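Local coordinates for protein 5-formaminoimidazole-4-carboxamide-1-(beta)-D-ribofuranosyl 5'-monophosphate synthetase (Methanocaldococcus jannaschii, PDB 2R7L) that catalyses the ATP- and formate-dependent formylation of AICAR to FAICAR without folates, a step of purine biosynthesis, at residues G151-K156 with A196-Y201; R138-Y143 with E305-E310; S42-T47 with K63-D68. All coordinates share one frame; numbering follows the deposited sequence.

Contact 1. Residues G151-K156 with A196-Y201. With ATP (adenosine-5'-triphosphate), chain E.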
loop_
_atom_site.group_PDB
_atom_site.type_symbol
_atom_site.label_atom_id
_atom_site.label_comp_id
_atom_site.label_asym_id
_atom_site.label_seq_id
_atom_site.Cartn_x
_atom_site.Cartn_y
_atom_site.Cartn_z
ATOM N N GLY A 151 -41.353 36.106 -1.542
ATOM C CA GLY A 151 -41.220 34.660 -1.434
ATOM C C GLY A 151 -40.572 34.321 -0.112
ATOM O O GLY A 151 -40.492 35.164 0.778
ATOM N N THR A 152 -40.106 33.087 0.025
ATOM C CA THR A 152 -39.414 32.697 1.237
ATOM C C THR A 152 -37.980 33.211 1.162
ATOM O O THR A 152 -37.320 33.113 0.123
ATOM C CB THR A 152 -39.457 31.172 1.458
ATOM O OG1 THR A 152 -40.818 30.732 1.405
ATOM C CG2 THR A 152 -38.879 30.802 2.818
ATOM N N VAL A 153 -37.512 33.800 2.253
ATOM C CA VAL A 153 -36.173 34.351 2.279
ATOM C C VAL A 153 -35.451 33.901 3.532
ATOM O O VAL A 153 -36.085 33.518 4.521
ATOM C CB VAL A 153 -36.176 35.904 2.222
ATOM C CG1 VAL A 153 -36.706 36.397 0.886
ATOM C CG2 VAL A 153 -36.976 36.487 3.371
ATOM N N ILE A 154 -34.122 33.937 3.483
ATOM C CA ILE A 154 -33.324 33.760 4.685
ATOM C C ILE A 154 -32.664 35.097 4.994
ATOM O O ILE A 154 -32.266 35.829 4.085
ATOM C CB ILE A 154 -32.271 32.621 4.534
ATOM C CG1 ILE A 154 -31.510 32.398 5.846
ATOM C CG2 ILE A 154 -31.322 32.917 3.393
ATOM C CD1 ILE A 154 -30.742 31.078 5.901
ATOM N N VAL A 155 -32.574 35.428 6.274
ATOM C CA VAL A 155 -32.018 36.715 6.666
ATOM C C VAL A 155 -30.782 36.527 7.533
ATOM O O VAL A 155 -30.845 35.900 8.591
ATOM C CB VAL A 155 -33.058 37.598 7.401
ATOM C CG1 VAL A 155 -32.518 39.004 7.566
ATOM C CG2 VAL A 155 -34.372 37.628 6.625
ATOM N N LYS A 156 -29.669 37.089 7.067
ATOM C CA LYS A 156 -28.367 36.913 7.703
ATOM C C LYS A 156 -27.843 38.216 8.313
ATOM O O LYS A 156 -28.192 39.308 7.863
ATOM C CB LYS A 156 -27.362 36.380 6.678
ATOM C CG LYS A 156 -27.796 35.093 6.002
ATOM C CD LYS A 156 -26.862 34.725 4.864
ATOM C CE LYS A 156 -27.184 33.339 4.326
ATOM N NZ LYS A 156 -26.454 33.019 3.060
ATOM N N ALA A 196 -29.347 44.081 7.962
ATOM C CA ALA A 196 -29.738 42.719 7.630
ATOM C C ALA A 196 -29.538 42.426 6.150
ATOM O O ALA A 196 -29.837 43.263 5.296
ATOM C CB ALA A 196 -31.187 42.484 8.016
ATOM N N HIS A 197 -29.023 41.238 5.852
ATOM C CA HIS A 197 -28.912 40.784 4.475
ATOM C C HIS A 197 -30.012 39.767 4.179
ATOM O O HIS A 197 -30.084 38.711 4.808
ATOM C CB HIS A 197 -27.529 40.186 4.201
ATOM C CG HIS A 197 -27.373 39.636 2.816
ATOM N ND1 HIS A 197 -27.099 40.433 1.725
ATOM C CD2 HIS A 197 -27.457 38.369 2.344
ATOM C CE1 HIS A 197 -27.018 39.681 0.641
ATOM N NE2 HIS A 197 -27.232 38.424 0.988
ATOM N N ILE A 198 -30.863 40.098 3.215
ATOM C CA ILE A 198 -32.024 39.285 2.888
ATOM C C ILE A 198 -31.835 38.671 1.520
ATOM O O ILE A 198 -31.621 39.391 0.543
ATOM C CB ILE A 198 -33.313 40.148 2.852
ATOM C CG1 ILE A 198 -33.437 40.986 4.129
ATOM C CG2 ILE A 198 -34.550 39.278 2.626
ATOM C CD1 ILE A 198 -34.554 42.014 4.089
ATOM N N GLU A 199 -31.913 37.344 1.438
ATOM C CA GLU A 199 -31.819 36.683 0.138
ATOM C C GLU A 199 -32.790 35.527 -0.010
ATOM O O GLU A 199 -33.279 34.963 0.969
ATOM C CB GLU A 199 -30.383 36.203 -0.146
ATOM C CG GLU A 199 -29.828 35.222 0.887
ATOM C CD GLU A 199 -28.465 34.655 0.499
ATOM O OE1 GLU A 199 -27.695 35.354 -0.196
ATOM O OE2 GLU A 199 -28.161 33.508 0.893
ATOM N N GLU A 200 -33.050 35.179 -1.260
ATOM C CA GLU A 200 -33.888 34.049 -1.593
ATOM C C GLU A 200 -33.490 32.798 -0.811
ATOM O O GLU A 200 -32.327 32.400 -0.807
ATOM C CB GLU A 200 -33.773 33.780 -3.090
ATOM C CG GLU A 200 -34.421 32.496 -3.545
ATOM C CD GLU A 200 -34.163 32.218 -5.003
ATOM O OE1 GLU A 200 -33.291 32.897 -5.595
ATOM O OE2 GLU A 200 -34.838 31.329 -5.560
ATOM N N TYR A 201 -34.452 32.186 -0.132
ATOM C CA TYR A 201 -34.213 30.891 0.481
ATOM C C TYR A 201 -34.214 29.867 -0.649
ATOM O O TYR A 201 -35.242 29.661 -1.301
ATOM C CB TYR A 201 -35.294 30.557 1.515
ATOM C CG TYR A 201 -34.935 29.365 2.370
ATOM C CD1 TYR A 201 -34.409 29.537 3.643
ATOM C CD2 TYR A 201 -35.097 28.065 1.894
ATOM C CE1 TYR A 201 -34.066 28.450 4.432
ATOM C CE2 TYR A 201 -34.759 26.965 2.676
ATOM C CZ TYR A 201 -34.238 27.168 3.941
ATOM O OH TYR A 201 -33.896 26.094 4.728
HETATM P PG ATP E . -20.106 28.590 7.622
HETATM O O1G ATP E . -18.656 29.019 7.598
HETATM O O2G ATP E . -20.508 27.683 6.476
HETATM O O3G ATP E . -20.572 28.114 8.978
HETATM P PB ATP E . -20.999 30.727 5.959
HETATM O O1B ATP E . -20.008 30.101 5.010
HETATM O O2B ATP E . -20.914 32.217 6.210
HETATM O O3B ATP E . -20.927 29.972 7.390
HETATM P PA ATP E . -23.830 31.175 5.693
HETATM O O1A ATP E . -24.140 32.051 4.508
HETATM O O2A ATP E . -23.779 31.719 7.095
HETATM O O3A ATP E . -22.462 30.363 5.376
HETATM O "O5'" ATP E . -24.900 29.984 5.677
HETATM C "C5'" ATP E . -25.111 29.218 6.851
HETATM C "C4'" ATP E . -26.159 28.164 6.534
HETATM O "O4'" ATP E . -27.425 28.780 6.277
HETATM C "C3'" ATP E . -25.834 27.372 5.280
HETATM O "O3'" ATP E . -24.982 26.255 5.555
HETATM C "C2'" ATP E . -27.204 26.946 4.791
HETATM O "O2'" ATP E . -27.616 25.747 5.447
HETATM C "C1'" ATP E . -28.117 28.082 5.236
HETATM N N9 ATP E . -28.277 29.002 4.095
HETATM C C8 ATP E . -27.442 30.018 3.801
HETATM N N7 ATP E . -27.849 30.670 2.685
HETATM C C5 ATP E . -28.980 30.078 2.258
HETATM C C6 ATP E . -29.930 30.283 1.143
HETATM N N6 ATP E . -29.747 31.273 0.235
HETATM N N1 ATP E . -30.972 29.434 1.054
HETATM C C2 ATP E . -31.162 28.438 1.949
HETATM N N3 ATP E . -30.346 28.204 2.989
HETATM C C4 ATP E . -29.250 28.968 3.185
#

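Contact 2. Residues R138-Y143 with E305-E310. With ATP (adenosine-5'-triphosphate), chain E.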
loop_
_atom_site.group_PDB
_atom_site.type_symbol
_atom_site.label_atom_id
_atom_site.label_comp_id
_atom_site.label_asym_id
_atom_site.label_seq_id
_atom_site.Cartn_x
_atom_site.Cartn_y
_atom_site.Cartn_z
ATOM N N ARG A 138 -24.691 31.190 -10.800
ATOM C CA ARG A 138 -25.993 31.327 -10.159
ATOM C C ARG A 138 -25.831 31.611 -8.678
ATOM O O ARG A 138 -25.083 30.921 -7.987
ATOM C CB ARG A 138 -26.820 30.058 -10.337
ATOM C CG ARG A 138 -27.233 29.782 -11.758
ATOM C CD ARG A 138 -28.110 28.551 -11.839
ATOM N NE ARG A 138 -28.481 28.239 -13.216
ATOM C CZ ARG A 138 -27.874 27.332 -13.975
ATOM N NH1 ARG A 138 -26.857 26.629 -13.492
ATOM N NH2 ARG A 138 -28.291 27.122 -15.219
ATOM N N VAL A 139 -26.518 32.650 -8.209
ATOM C CA VAL A 139 -26.583 32.988 -6.791
ATOM C C VAL A 139 -28.053 33.183 -6.404
ATOM O O VAL A 139 -28.922 33.270 -7.286
ATOM C CB VAL A 139 -25.762 34.257 -6.459
ATOM C CG1 VAL A 139 -24.280 34.014 -6.703
ATOM C CG2 VAL A 139 -26.252 35.453 -7.271
ATOM N N PRO A 140 -28.343 33.202 -5.094
ATOM C CA PRO A 140 -29.686 33.545 -4.610
ATOM C C PRO A 140 -30.024 35.011 -4.910
ATOM O O PRO A 140 -29.139 35.868 -4.843
ATOM C CB PRO A 140 -29.577 33.348 -3.093
ATOM C CG PRO A 140 -28.344 32.501 -2.886
ATOM C CD PRO A 140 -27.421 32.893 -3.989
ATOM N N LYS A 141 -31.282 35.297 -5.241
ATOM C CA LYS A 141 -31.710 36.686 -5.453
ATOM C C LYS A 141 -31.494 37.495 -4.182
ATOM O O LYS A 141 -31.761 37.013 -3.082
ATOM C CB LYS A 141 -33.188 36.762 -5.840
ATOM C CG LYS A 141 -33.558 36.054 -7.128
ATOM C CD LYS A 141 -35.073 35.933 -7.245
ATOM C CE LYS A 141 -35.478 34.719 -8.076
ATOM N NZ LYS A 141 -36.842 34.231 -7.712
ATOM N N LYS A 142 -31.010 38.723 -4.330
ATOM C CA LYS A 142 -30.853 39.607 -3.181
ATOM C C LYS A 142 -32.090 40.488 -3.028
ATOM O O LYS A 142 -32.743 40.825 -4.018
ATOM C CB LYS A 142 -29.599 40.473 -3.324
ATOM C CG LYS A 142 -28.317 39.692 -3.596
ATOM C CD LYS A 142 -28.040 38.650 -2.513
ATOM C CE LYS A 142 -26.730 37.906 -2.767
ATOM N NZ LYS A 142 -26.724 37.193 -4.079
ATOM N N TYR A 143 -32.416 40.840 -1.786
ATOM C CA TYR A 143 -33.544 41.731 -1.498
ATOM C C TYR A 143 -33.090 42.972 -0.743
ATOM O O TYR A 143 -32.545 42.876 0.361
ATOM C CB TYR A 143 -34.639 41.000 -0.716
ATOM C CG TYR A 143 -35.310 39.919 -1.526
ATOM C CD1 TYR A 143 -36.487 40.171 -2.215
ATOM C CD2 TYR A 143 -34.754 38.647 -1.615
ATOM C CE1 TYR A 143 -37.098 39.183 -2.966
ATOM C CE2 TYR A 143 -35.353 37.658 -2.360
ATOM C CZ TYR A 143 -36.523 37.926 -3.036
ATOM O OH TYR A 143 -37.116 36.930 -3.779
ATOM N N GLU A 305 -29.822 22.729 -10.829
ATOM C CA GLU A 305 -28.957 23.884 -10.980
ATOM C C GLU A 305 -28.322 24.149 -9.644
ATOM O O GLU A 305 -29.018 24.202 -8.627
ATOM C CB GLU A 305 -29.757 25.117 -11.398
ATOM C CG GLU A 305 -30.604 24.930 -12.642
ATOM C CD GLU A 305 -31.585 26.082 -12.857
ATOM O OE1 GLU A 305 -31.876 26.822 -11.888
ATOM O OE2 GLU A 305 -32.064 26.244 -13.998
ATOM N N LEU A 306 -27.002 24.312 -9.639
ATOM C CA LEU A 306 -26.289 24.601 -8.408
ATOM C C LEU A 306 -26.263 26.104 -8.165
ATOM O O LEU A 306 -25.799 26.865 -9.003
ATOM C CB LEU A 306 -24.869 24.016 -8.454
ATOM C CG LEU A 306 -24.776 22.486 -8.348
ATOM C CD1 LEU A 306 -23.446 21.987 -8.896
ATOM C CD2 LEU A 306 -24.960 22.038 -6.897
ATOM N N VAL A 307 -26.783 26.522 -7.016
ATOM C CA VAL A 307 -26.835 27.930 -6.658
ATOM C C VAL A 307 -25.864 28.156 -5.515
ATOM O O VAL A 307 -25.994 27.547 -4.454
ATOM C CB VAL A 307 -28.277 28.352 -6.218
ATOM C CG1 VAL A 307 -28.322 29.823 -5.825
ATOM C CG2 VAL A 307 -29.285 28.077 -7.324
ATOM N N VAL A 308 -24.884 29.025 -5.713
ATOM C CA VAL A 308 -23.874 29.206 -4.678
ATOM C C VAL A 308 -24.171 30.388 -3.762
ATOM O O VAL A 308 -24.255 31.539 -4.193
ATOM C CB VAL A 308 -22.410 29.196 -5.243
ATOM C CG1 VAL A 308 -22.414 29.215 -6.745
ATOM C CG2 VAL A 308 -21.592 30.345 -4.686
ATOM N N PHE A 309 -24.347 30.076 -2.483
ATOM C CA PHE A 309 -24.732 31.061 -1.500
ATOM C C PHE A 309 -23.521 31.546 -0.725
ATOM O O PHE A 309 -23.599 32.522 0.021
ATOM C CB PHE A 309 -25.771 30.469 -0.547
ATOM C CG PHE A 309 -25.274 29.290 0.252
ATOM C CD1 PHE A 309 -24.573 29.485 1.433
ATOM C CD2 PHE A 309 -25.537 27.989 -0.163
ATOM C CE1 PHE A 309 -24.125 28.405 2.187
ATOM C CE2 PHE A 309 -25.096 26.899 0.587
ATOM C CZ PHE A 309 -24.389 27.110 1.764
ATOM N N GLU A 310 -22.402 30.850 -0.895
ATOM C CA GLU A 310 -21.153 31.244 -0.254
ATOM C C GLU A 310 -19.942 30.664 -0.979
ATOM O O GLU A 310 -20.077 29.801 -1.849
ATOM C CB GLU A 310 -21.138 30.836 1.220
ATOM C CG GLU A 310 -21.553 31.942 2.178
ATOM C CD GLU A 310 -20.611 33.141 2.150
ATOM O OE1 GLU A 310 -21.000 34.215 2.656
ATOM O OE2 GLU A 310 -19.482 33.016 1.631
HETATM P PG ATP E . -20.106 28.590 7.622
HETATM O O1G ATP E . -18.656 29.019 7.598
HETATM O O2G ATP E . -20.508 27.683 6.476
HETATM O O3G ATP E . -20.572 28.114 8.978
HETATM P PB ATP E . -20.999 30.727 5.959
HETATM O O1B ATP E . -20.008 30.101 5.010
HETATM O O2B ATP E . -20.914 32.217 6.210
HETATM O O3B ATP E . -20.927 29.972 7.390
HETATM P PA ATP E . -23.830 31.175 5.693
HETATM O O1A ATP E . -24.140 32.051 4.508
HETATM O O2A ATP E . -23.779 31.719 7.095
HETATM O O3A ATP E . -22.462 30.363 5.376
HETATM O "O5'" ATP E . -24.900 29.984 5.677
HETATM C "C5'" ATP E . -25.111 29.218 6.851
HETATM C "C4'" ATP E . -26.159 28.164 6.534
HETATM O "O4'" ATP E . -27.425 28.780 6.277
HETATM C "C3'" ATP E . -25.834 27.372 5.280
HETATM O "O3'" ATP E . -24.982 26.255 5.555
HETATM C "C2'" ATP E . -27.204 26.946 4.791
HETATM O "O2'" ATP E . -27.616 25.747 5.447
HETATM C "C1'" ATP E . -28.117 28.082 5.236
HETATM N N9 ATP E . -28.277 29.002 4.095
HETATM C C8 ATP E . -27.442 30.018 3.801
HETATM N N7 ATP E . -27.849 30.670 2.685
HETATM C C5 ATP E . -28.980 30.078 2.258
HETATM C C6 ATP E . -29.930 30.283 1.143
HETATM N N6 ATP E . -29.747 31.273 0.235
HETATM N N1 ATP E . -30.972 29.434 1.054
HETATM C C2 ATP E . -31.162 28.438 1.949
HETATM N N3 ATP E . -30.346 28.204 2.989
HETATM C C4 ATP E . -29.250 28.968 3.185
HETATM O O HOH W 1 -25.134 26.397 -11.561
#

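Contact 3. Residues S42-T47 with K63-D68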
loop_
_atom_site.group_PDB
_atom_site.type_symbol
_atom_site.label_atom_id
_atom_site.label_comp_id
_atom_site.label_asym_id
_atom_site.label_seq_id
_atom_site.Cartn_x
_atom_site.Cartn_y
_atom_site.Cartn_z
ATOM N N SER A 42 8.714 18.482 7.383
ATOM C CA SER A 42 8.584 18.627 8.817
ATOM C C SER A 42 7.560 19.752 9.041
ATOM O O SER A 42 7.503 20.702 8.265
ATOM C CB SER A 42 9.929 18.972 9.452
ATOM O OG SER A 42 9.855 18.865 10.863
ATOM N N THR A 43 6.743 19.631 10.082
ATOM C CA THR A 43 5.604 20.529 10.261
ATOM C C THR A 43 5.660 21.333 11.554
ATOM O O THR A 43 6.094 20.830 12.591
ATOM C CB THR A 43 4.289 19.749 10.296
ATOM O OG1 THR A 43 4.377 18.738 11.307
ATOM C CG2 THR A 43 3.998 19.104 8.950
ATOM N N VAL A 44 5.172 22.570 11.484
ATOM C CA VAL A 44 5.076 23.444 12.656
ATOM C C VAL A 44 3.614 23.788 12.958
ATOM O O VAL A 44 2.871 24.220 12.080
ATOM C CB VAL A 44 5.869 24.751 12.438
ATOM C CG1 VAL A 44 5.804 25.627 13.679
ATOM C CG2 VAL A 44 7.319 24.439 12.064
ATOM N N CYS A 45 3.211 23.595 14.205
ATOM C CA CYS A 45 1.850 23.883 14.620
ATOM C C CYS A 45 1.805 24.935 15.726
ATOM O O CYS A 45 2.292 24.703 16.831
ATOM C CB CYS A 45 1.183 22.604 15.112
ATOM S SG CYS A 45 -0.506 22.800 15.682
ATOM N N ILE A 46 1.211 26.089 15.433
ATOM C CA ILE A 46 0.959 27.077 16.477
ATOM C C ILE A 46 -0.205 26.615 17.346
ATOM O O ILE A 46 -1.301 26.345 16.844
ATOM C CB ILE A 46 0.656 28.460 15.899
ATOM C CG1 ILE A 46 1.722 28.849 14.881
ATOM C CG2 ILE A 46 0.576 29.489 17.015
ATOM C CD1 ILE A 46 1.487 30.194 14.240
ATOM N N THR A 47 0.035 26.508 18.648
ATOM C CA THR A 47 -0.970 25.995 19.566
ATOM C C THR A 47 -0.927 26.740 20.913
ATOM O O THR A 47 -0.232 27.744 21.048
ATOM C CB THR A 47 -0.793 24.482 19.765
ATOM O OG1 THR A 47 -1.873 23.964 20.545
ATOM C CG2 THR A 47 0.535 24.179 20.465
ATOM N N LYS A 63 7.104 20.317 15.378
ATOM C CA LYS A 63 7.468 21.413 16.268
ATOM C C LYS A 63 6.213 22.173 16.704
ATOM O O LYS A 63 5.358 22.492 15.879
ATOM C CB LYS A 63 8.424 22.373 15.554
ATOM C CG LYS A 63 9.553 22.940 16.422
ATOM C CD LYS A 63 9.108 23.230 17.852
ATOM C CE LYS A 63 10.154 24.020 18.631
ATOM N NZ LYS A 63 10.120 25.469 18.285
ATOM N N PHE A 64 6.102 22.456 17.999
ATOM C CA PHE A 64 5.032 23.316 18.508
ATOM C C PHE A 64 5.556 24.704 18.851
ATOM O O PHE A 64 6.582 24.839 19.519
ATOM C CB PHE A 64 4.393 22.708 19.754
ATOM C CG PHE A 64 3.675 21.422 19.497
ATOM C CD1 PHE A 64 2.408 21.422 18.937
ATOM C CD2 PHE A 64 4.268 20.208 19.807
ATOM C CE1 PHE A 64 1.743 20.238 18.697
ATOM C CE2 PHE A 64 3.608 19.017 19.567
ATOM C CZ PHE A 64 2.342 19.034 19.011
ATOM N N ILE A 65 4.852 25.732 18.386
ATOM C CA ILE A 65 5.068 27.101 18.855
ATOM C C ILE A 65 3.884 27.507 19.721
ATOM O O ILE A 65 2.825 27.848 19.196
ATOM C CB ILE A 65 5.170 28.097 17.688
ATOM C CG1 ILE A 65 6.297 27.701 16.740
ATOM C CG2 ILE A 65 5.379 29.512 18.210
ATOM C CD1 ILE A 65 6.477 28.646 15.562
ATOM N N TYR A 66 4.052 27.445 21.040
ATOM C CA TYR A 66 2.991 27.830 21.967
ATOM C C TYR A 66 2.823 29.350 22.081
ATOM O O TYR A 66 3.802 30.091 22.169
ATOM C CB TYR A 66 3.248 27.238 23.351
ATOM C CG TYR A 66 2.893 25.781 23.466
ATOM C CD1 TYR A 66 1.742 25.379 24.128
ATOM C CD2 TYR A 66 3.706 24.802 22.908
ATOM C CE1 TYR A 66 1.411 24.042 24.233
ATOM C CE2 TYR A 66 3.380 23.462 23.002
ATOM C CZ TYR A 66 2.233 23.088 23.667
ATOM O OH TYR A 66 1.907 21.757 23.762
ATOM N N VAL A 67 1.571 29.804 22.064
ATOM C CA VAL A 67 1.244 31.208 22.315
ATOM C C VAL A 67 0.316 31.308 23.522
ATOM O O VAL A 67 -0.342 30.335 23.887
ATOM C CB VAL A 67 0.580 31.885 21.096
ATOM C CG1 VAL A 67 1.586 32.086 19.988
ATOM C CG2 VAL A 67 -0.626 31.078 20.607
ATOM N N ASP A 68 0.276 32.478 24.153
ATOM C CA ASP A 68 -0.585 32.681 25.317
ATOM C C ASP A 68 -2.056 32.612 24.918
ATOM O O ASP A 68 -2.873 31.995 25.604
ATOM C CB ASP A 68 -0.273 34.019 25.991
ATOM C CG ASP A 68 0.957 33.948 26.880
ATOM O OD1 ASP A 68 1.755 34.910 26.865
ATOM O OD2 ASP A 68 1.128 32.928 27.587
#

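Contact 1. Residues G151-K156 with A196-Y201
Strands 153-156 and 197-200 run antiparallel, their axes 4.7 Å apart and their N-to-C directions at 154°. Ile154 pairs with Glu199 and Lys156 with His197 as hydrogen-bonded pairs, while Val155 faces Ile198 in a non-hydrogen-bonded pair. The ladder is continued by Tyr201 N, which donates to Thr152 O at 3.0 Å.

The face bearing Ile154, Lys156, His197 and Glu199 receives ATP. Lys156, extended beyond CG, crosses Glu199 so that its NZ lies 2.8 Å from Glu199 OE2, approaching from above the carboxylate plane in a salt bridge. Lys156 NZ also donates to N7 of the adenine at 2.8 Å and to the alpha-phosphate oxygen O1A at 2.9 Å. Glu199 OE2 in turn accepts from adenine N6 at 2.8 Å, and Glu200 O takes a second bond from N6 at 3.0 Å; together these acceptors read the amino group of the base. With CG anti to the backbone N (chi1 -168°), the Tyr201 ring swings beside the adenine, whose C2 stands 3.6 Å above one ring face, over its centre. Ile154 CD1 meets N9 and C4 of the base. Ile154, Lys156, Glu199, Glu200 and Tyr201 thus belong to the adenine-binding part of the ATP-grasp fold.

On the reverse face, Val155 CG1 touches Ala196 CB and Ile198 CG1. In the four-stranded antiparallel sheet, strand 142-143 flanks 197-200 and strand 167-169 flanks 153-156, while Phe175 of helix 172-184 packs on Val155 and Ile198.

Contact 2. Residues R138-Y143 with E305-E310
Arg138 and Glu305 meet as stacked flat groups: their side chains cross at about a right angle, yet the guanidinium and carboxylate planes are only 10° apart. Glu305 CG sits over the centre of one guanidinium face, 3.8 Å above it. Glu305 OE1 is 3.9 Å from Arg138 NE, a long salt bridge; this oxygen is far off the guanidinium plane, where the N-H groups do not aim. The in-plane edge is used instead by a water, to which Arg138 NH1 donates and which passes a bond on to Leu306 O. An extended chain from CG to NE carries the arginine side chain past Leu306 O to Glu305.

Beside this pair, Val308 N donates to Arg138 O at 3.0 Å, with the donor tilted 30° from the carbonyl plane. Val307 and Pro140 pass alongside, pointing opposite ways. Val307 CG1, anti to the backbone N (chi1 179°), reaches Val139 C and stands 3.7 Å from Pro140 CD. Pro140 CG then meets Phe309 CB at 4.0 Å and adenine N6 at 3.6 Å, so it touches both the phenylalanine and the amino group of the base. The Phe309 ring approaches ATP obliquely, with CE1 3.7 Å from ribose C3'. A classic beta bulge, in which Phe309 and Glu310 both face Gln297, coincides with the corner the chain turns at Phe309; Gln297 and Glu310 are the predicted magnesium ligands.

The chemistry divides along the contact. At the exposed Arg138 end the stacked charges probably attract only weakly, without a direct hydrogen bond, and Glu305 OE1 has a second partner in Asn301. Toward ATP, Pro140 and Phe309 add van der Waals contacts, while Lys156, Glu199 and Glu200 supply polar bonds to the base.

Contact 3. Residues S42-T47 with K63-D68
A parallel beta-alpha-beta unit, strand 43-47, helix 53-57 and strand 63-66, brings these segments together at one edge of the four-stranded parallel sheet in the Rossmann-like DUF1246 region. The strand axes approach to 4.7 Å at 25°, and five backbone bonds join them, beginning with Lys63 N to Thr43 O at 3.0 Å and ending with Val67 N to Thr47 O at 2.9 Å. On the face carrying Val44, Ile46 and Ile65, Val44 CG1 packs on Ile65 CD1 at 3.6 Å, the two side chains crossing obliquely; Ile46 CG2 meets Val67 CG1. Cys45, Thr47, Phe64 and Tyr66 occupy the other face, where Tyr55 of helix 53-57 packs on Cys45 and Phe64. Tyr66 OH bonds to Asp52, just before that helix. Replacing Tyr66 with an alanine would probably leave the Thr47 methyl with Phe64 but without the ring face it packs on, and Asp52 without this hydroxyl partner. Phe64 N bonds to Glu18 of a neighbouring subunit, so this edge also takes part in the assembly. Thr47 CG2, placed between its backbone N and carbonyl carbon (chi1 of OG1 -173°), makes a CH-pi contact 3.7 Å from the Tyr66 ring centroid, 8° off the normal.

Overall arrangement
Contacts 1 and 2 adjoin, with centres 11 Å apart, and both touch ATP; the centre of contact 3 lies about 41 Å and 39 Å from the centres of contacts 1 and 2, on the opposite side of the chain's centre, in the Rossmann-like part. Residues 138-143 and 196-201 are linked by strands 142-143 and 197-200, neighbours in one sheet, and contact 1 is nested inside the loop closed by contact 2. All three are mainly buried, but contact 2 has an exposed charged end. Contacts 1 and 3 are strand ladders, antiparallel and parallel; contact 2 has a single direct backbone bond. Charged and polar groups grip the nucleotide in contact 1, whereas the side chains of contact 3 add apolar and CH-pi packing to its ladder.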